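Local coordinates for MobB protein homolog (Geobacillus stearothermophilus, PDB 1XJC) that is of unknown function but, as a MobB homolog with a P-loop NTPase fold, probably binds a nucleotide and assists molybdopterin guanine dinucleotide synthesis, at residues A[8-13]-A[112-117]. Numbering follows the deposited sequence.
Sequences QVVGYK and KVVLVR
V10 and V114 meet on one face of the sheet, where CG2 of V10 touches CG2 of V114 at 3.6 Å. The first torsion of V10 (chi1 -61°) sets CG2 between its backbone N and carbonyl carbon, turning the methyl to the neighbouring strand. On the other face, CG1 of V9 reaches diagonally to CD1 of L115, a tight 3.4 Å contact. Branched valines suit these extended backbones, and L115, two residues beyond V113, the partner of V9, is long enough to reach back. Between these two side-chain layers run parallel-strand backbone bonds, V113 N to Q8 O, V10 N to V113 O and L115 N to V10 O, all three close to straight. Past G11, a water bridges Y12 N and L115 O.

Q8 and K112 lie side by side, the aliphatic lysine chain along the glutamine stem, CB to CB at 3.7 Å. Bends at chi3 and chi4 of K112 carry NZ to the carbonyls of E108, H110 and A129, which suit a buried ammonium. At the far end, the guanidinium of R117 presents one face to CB of Y12, 3.7 Å from NH2; NH1 gives K13 O a weak bond, while NE forms a salt bridge with D121.

G11 opens a probable Walker A loop, its carbonyl bonded to K17; glycine easily adopts its backbone angles (phi 166°, psi 163°), and its bare CA lies 3.5 Å from L115 O. The pair joins central strands of the parallel sheet, between 99-103 and 131-136, with helix 17-30 over V9 and V113 and helix 119-125 against V114 and Y12.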
loop_
_atom_site.group_PDB
_atom_site.type_symbol
_atom_site.label_atom_id
_atom_site.label_comp_id
_atom_site.label_asym_id
_atom_site.label_seq_id
_atom_site.Cartn_x
_atom_site.Cartn_y
_atom_site.Cartn_z
ATOM N N GLN A 8 -3.328 0.051 -2.533
ATOM C CA GLN A 8 -2.693 -1.118 -1.969
ATOM C C GLN A 8 -1.346 -1.441 -2.595
ATOM O O GLN A 8 -1.094 -1.178 -3.777
ATOM C CB GLN A 8 -3.597 -2.331 -2.123
ATOM C CG GLN A 8 -4.821 -2.323 -1.245
ATOM C CD GLN A 8 -5.717 -3.500 -1.528
ATOM O OE1 GLN A 8 -5.396 -4.646 -1.171
ATOM N NE2 GLN A 8 -6.844 -3.240 -2.186
ATOM N N VAL A 9 -0.484 -2.028 -1.781
ATOM C CA VAL A 9 0.834 -2.452 -2.214
ATOM C C VAL A 9 0.839 -3.940 -1.897
ATOM O O VAL A 9 0.740 -4.334 -0.729
ATOM C CB VAL A 9 1.945 -1.719 -1.433
ATOM C CG1 VAL A 9 3.313 -2.368 -1.735
ATOM C CG2 VAL A 9 1.958 -0.228 -1.824
ATOM N N VAL A 10 0.902 -4.772 -2.933
ATOM C CA VAL A 10 0.891 -6.221 -2.734
ATOM C C VAL A 10 2.123 -6.909 -3.318
ATOM O O VAL A 10 2.675 -6.472 -4.339
ATOM C CB VAL A 10 -0.380 -6.862 -3.359
ATOM C CG1 VAL A 10 -1.625 -6.283 -2.696
ATOM C CG2 VAL A 10 -0.422 -6.597 -4.873
ATOM N N GLY A 11 2.544 -7.990 -2.665
ATOM C CA GLY A 11 3.700 -8.736 -3.119
ATOM C C GLY A 11 4.191 -9.693 -2.046
ATOM O O GLY A 11 3.844 -9.558 -0.860
ATOM N N TYR A 12 5.004 -10.659 -2.458
ATOM C CA TYR A 12 5.542 -11.644 -1.535
ATOM C C TYR A 12 6.730 -11.078 -0.756
ATOM O O TYR A 12 7.116 -9.917 -0.945
ATOM C CB TYR A 12 5.921 -12.900 -2.321
ATOM C CG TYR A 12 4.704 -13.562 -2.953
ATOM C CD1 TYR A 12 3.689 -14.095 -2.152
ATOM C CD2 TYR A 12 4.542 -13.613 -4.342
ATOM C CE1 TYR A 12 2.542 -14.661 -2.719
ATOM C CE2 TYR A 12 3.401 -14.174 -4.919
ATOM C CZ TYR A 12 2.406 -14.697 -4.103
ATOM O OH TYR A 12 1.280 -15.270 -4.651
ATOM N N LYS A 13 7.289 -11.893 0.132
ATOM C CA LYS A 13 8.433 -11.486 0.958
ATOM C C LYS A 13 9.604 -10.995 0.106
ATOM O O LYS A 13 9.918 -11.595 -0.914
ATOM C CB LYS A 13 8.885 -12.663 1.840
ATOM C CG LYS A 13 10.267 -12.483 2.466
ATOM C CD LYS A 13 10.356 -13.054 3.872
ATOM C CE LYS A 13 9.583 -12.178 4.859
ATOM N NZ LYS A 13 9.692 -12.680 6.264
ATOM N N LYS A 112 -4.247 -1.023 -6.900
ATOM C CA LYS A 112 -3.023 -1.552 -6.321
ATOM C C LYS A 112 -1.793 -1.615 -7.201
ATOM O O LYS A 112 -1.867 -1.672 -8.447
ATOM C CB LYS A 112 -3.290 -2.954 -5.760
ATOM C CG LYS A 112 -3.996 -3.909 -6.721
ATOM C CD LYS A 112 -4.249 -5.288 -6.076
ATOM C CE LYS A 112 -5.153 -5.204 -4.829
ATOM N NZ LYS A 112 -6.608 -4.899 -5.093
ATOM N N VAL A 113 -0.650 -1.582 -6.533
ATOM C CA VAL A 113 0.620 -1.703 -7.214
ATOM C C VAL A 113 1.102 -3.103 -6.831
ATOM O O VAL A 113 1.107 -3.466 -5.656
ATOM C CB VAL A 113 1.635 -0.660 -6.725
ATOM C CG1 VAL A 113 3.004 -0.920 -7.407
ATOM C CG2 VAL A 113 1.114 0.759 -7.031
ATOM N N VAL A 114 1.486 -3.896 -7.820
ATOM C CA VAL A 114 1.937 -5.247 -7.549
ATOM C C VAL A 114 3.463 -5.317 -7.689
ATOM O O VAL A 114 4.024 -4.878 -8.709
ATOM C CB VAL A 114 1.279 -6.250 -8.541
ATOM C CG1 VAL A 114 1.775 -7.674 -8.251
ATOM C CG2 VAL A 114 -0.261 -6.176 -8.442
ATOM N N LEU A 115 4.126 -5.835 -6.658
ATOM C CA LEU A 115 5.575 -5.991 -6.669
ATOM C C LEU A 115 5.881 -7.467 -6.906
ATOM O O LEU A 115 5.313 -8.356 -6.244
ATOM C CB LEU A 115 6.184 -5.514 -5.347
ATOM C CG LEU A 115 6.253 -3.981 -5.297
ATOM C CD1 LEU A 115 5.348 -3.475 -4.218
ATOM C CD2 LEU A 115 7.694 -3.520 -5.069
ATOM N N VAL A 116 6.760 -7.732 -7.867
ATOM C CA VAL A 116 7.093 -9.107 -8.207
ATOM C C VAL A 116 8.593 -9.325 -8.337
ATOM O O VAL A 116 9.300 -8.508 -8.932
ATOM C CB VAL A 116 6.401 -9.539 -9.545
ATOM C CG1 VAL A 116 4.866 -9.383 -9.428
ATOM C CG2 VAL A 116 6.913 -8.709 -10.697
ATOM N N ARG A 117 9.069 -10.439 -7.788
ATOM C CA ARG A 117 10.488 -10.774 -7.867
ATOM C C ARG A 117 10.768 -11.554 -9.145
ATOM O O ARG A 117 11.896 -11.570 -9.650
ATOM C CB ARG A 117 10.893 -11.650 -6.678
ATOM C CG ARG A 117 10.536 -11.063 -5.321
ATOM C CD ARG A 117 10.577 -12.145 -4.243
ATOM N NE ARG A 117 9.614 -13.216 -4.523
ATOM C CZ ARG A 117 9.297 -14.191 -3.669
ATOM N NH1 ARG A 117 9.863 -14.246 -2.462
ATOM N NH2 ARG A 117 8.411 -15.113 -4.022
HETATM O O HOH W 1 5.949 -10.683 -5.121
#